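Local coordinates for LP1413 - SCCmec type IV-encoded DNA binding protein (Staphylococcus aureus, PDB 6BTC) that binds single-stranded DNA and is encoded by a staphylococcal cassette chromosome element of type IV, at residues 62-67 / 80-85. Numbering follows the deposited sequence.
Sequences GLPFKI and IGINPC
Ile80 leans on the backbone at Pro64. The bond from Ile80 N to Pro64 O is 3.0 Å long and nearly straight, 169° at the hydrogen, although the N-H arrives above the carbonyl plane, 54° out of it. From CB, which points at residues 62-67, the side chain of Ile80 forks. With chi1 at 65°, CG1 is tucked between its own N and carbonyl carbon, which turns it onto the peptide group that follows Pro64: Ile80 CG1 sits 3.6 Å from Pro64 C, and 3.9 Å from Phe65 N. Ile80 CD1 carries the branch on beside Phe65, the nearest atom there being Phe65 N at 4.4 Å. The other branch, CG2, rests on the lysine chain. Lys66 runs extended beyond CG and crosses the isoleucine at about a right angle, and its CG, CD and CE all pass the one methyl at similar range, Lys66 CE being 3.8 Å from Ile80 CG2. Farther along, Ile82 brings its own CG2 to 3.6 Å from Pro64 CB, the same ring atom that faces the carbonyl oxygen of Ile80.

Pro64 is the centre of an inverse gamma turn, its weak closing bond running 2.9 Å from Phe65 N to Leu63 O. Lys66 pairs by backbone hydrogen bonds with Gln78, so the Pro64-Ile80 bond carries the antiparallel register of the hairpin 65-71/74-79 one step past the strand ends. Such a hairpin after three helices, with a short strand 27-28 completing the sheet, is consistent with a winged-helix fold. Phe65 turns away from Ile80 into the protein, edge-to-face with Phe20 of helix 6-21 and against Ile57 of helix 43-59, while Ile80 and Lys66 pack on the surface side.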
loop_
_atom_site.group_PDB
_atom_site.type_symbol
_atom_site.label_atom_id
_atom_site.label_comp_id
_atom_site.label_asym_id
_atom_site.label_seq_id
_atom_site.Cartn_x
_atom_site.Cartn_y
_atom_site.Cartn_z
ATOM N N GLY A 62 6.264 12.461 -5.401
ATOM C CA GLY A 62 7.560 11.858 -5.597
ATOM C C GLY A 62 7.637 10.387 -5.274
ATOM O O GLY A 62 8.745 9.847 -5.221
ATOM N N LEU A 63 6.511 9.727 -5.047
ATOM C CA LEU A 63 6.540 8.293 -4.793
ATOM C C LEU A 63 6.648 7.526 -6.108
ATOM O O LEU A 63 6.085 7.938 -7.121
ATOM C CB LEU A 63 5.282 7.839 -4.057
ATOM C CG LEU A 63 5.072 8.351 -2.629
ATOM C CD1 LEU A 63 3.808 7.726 -2.064
ATOM C CD2 LEU A 63 6.260 8.040 -1.753
ATOM N N PRO A 64 7.341 6.395 -6.113
ATOM C CA PRO A 64 7.544 5.643 -7.358
ATOM C C PRO A 64 6.379 4.710 -7.673
ATOM O O PRO A 64 6.561 3.505 -7.870
ATOM C CB PRO A 64 8.830 4.871 -7.061
ATOM C CG PRO A 64 8.738 4.575 -5.609
ATOM C CD PRO A 64 8.060 5.775 -4.983
ATOM N N PHE A 65 5.178 5.277 -7.737
ATOM C CA PHE A 65 3.967 4.513 -7.995
ATOM C C PHE A 65 3.029 5.348 -8.844
ATOM O O PHE A 65 3.053 6.572 -8.789
ATOM C CB PHE A 65 3.219 4.118 -6.707
ATOM C CG PHE A 65 4.076 3.450 -5.669
ATOM C CD1 PHE A 65 4.407 2.120 -5.777
ATOM C CD2 PHE A 65 4.508 4.148 -4.563
ATOM C CE1 PHE A 65 5.186 1.490 -4.800
ATOM C CE2 PHE A 65 5.281 3.531 -3.585
ATOM C CZ PHE A 65 5.619 2.194 -3.711
ATOM N N LYS A 66 2.183 4.676 -9.611
ATOM C CA LYS A 66 1.067 5.340 -10.250
ATOM C C LYS A 66 -0.088 4.358 -10.360
ATOM O O LYS A 66 0.083 3.142 -10.230
ATOM C CB LYS A 66 1.453 5.884 -11.628
ATOM C CG LYS A 66 1.682 4.830 -12.680
ATOM C CD LYS A 66 2.279 5.444 -13.944
ATOM C CE LYS A 66 2.548 4.392 -15.022
ATOM N NZ LYS A 66 3.238 4.984 -16.219
ATOM N N ILE A 67 -1.270 4.907 -10.604
ATOM C CA ILE A 67 -2.481 4.123 -10.794
ATOM C C ILE A 67 -2.618 3.820 -12.275
ATOM O O ILE A 67 -2.472 4.719 -13.114
ATOM C CB ILE A 67 -3.710 4.891 -10.271
ATOM C CG1 ILE A 67 -3.550 5.201 -8.785
ATOM C CG2 ILE A 67 -4.985 4.102 -10.520
ATOM C CD1 ILE A 67 -4.643 6.096 -8.226
ATOM N N ILE A 80 6.966 2.185 -10.560
ATOM C CA ILE A 80 7.603 2.779 -11.724
ATOM C C ILE A 80 9.032 3.135 -11.362
ATOM O O ILE A 80 9.444 3.085 -10.205
ATOM C CB ILE A 80 6.850 4.013 -12.257
ATOM C CG1 ILE A 80 6.881 5.154 -11.235
ATOM C CG2 ILE A 80 5.409 3.644 -12.584
ATOM C CD1 ILE A 80 6.333 6.465 -11.774
ATOM N N GLY A 81 9.779 3.527 -12.376
ATOM C CA GLY A 81 11.197 3.698 -12.212
ATOM C C GLY A 81 11.547 4.977 -11.486
ATOM O O GLY A 81 10.904 6.019 -11.634
ATOM N N ILE A 82 12.637 4.883 -10.735
ATOM C CA ILE A 82 13.008 5.890 -9.755
ATOM C C ILE A 82 14.127 6.819 -10.234
ATOM O O ILE A 82 14.224 7.956 -9.744
ATOM C CB ILE A 82 13.397 5.162 -8.445
ATOM C CG1 ILE A 82 14.636 4.290 -8.636
ATOM C CG2 ILE A 82 12.254 4.228 -8.015
ATOM C CD1 ILE A 82 15.092 3.544 -7.367
ATOM N N ASN A 83 14.924 6.396 -11.218
ATOM C CA ASN A 83 16.245 6.963 -11.483
ATOM C C ASN A 83 16.398 7.249 -12.977
ATOM O O ASN A 83 17.116 6.538 -13.690
ATOM C CB ASN A 83 17.312 5.986 -10.985
ATOM C CG ASN A 83 18.668 6.616 -10.847
ATOM O OD1 ASN A 83 18.823 7.823 -11.036
ATOM N ND2 ASN A 83 19.670 5.802 -10.509
ATOM N N PRO A 84 15.747 8.295 -13.482
ATOM C CA PRO A 84 15.786 8.560 -14.927
ATOM C C PRO A 84 17.175 8.943 -15.416
ATOM O O PRO A 84 17.995 9.490 -14.674
ATOM C CB PRO A 84 14.798 9.718 -15.101
ATOM C CG PRO A 84 14.707 10.356 -13.755
ATOM C CD PRO A 84 14.902 9.259 -12.762
ATOM N N CYS A 85 17.425 8.640 -16.694
ATOM C CA CYS A 85 18.684 8.962 -17.381
ATOM C C CYS A 85 19.834 8.109 -16.859
ATOM O O CYS A 85 20.255 7.155 -17.514
ATOM C CB CYS A 85 19.039 10.451 -17.241
ATOM S SG CYS A 85 17.797 11.595 -17.912
#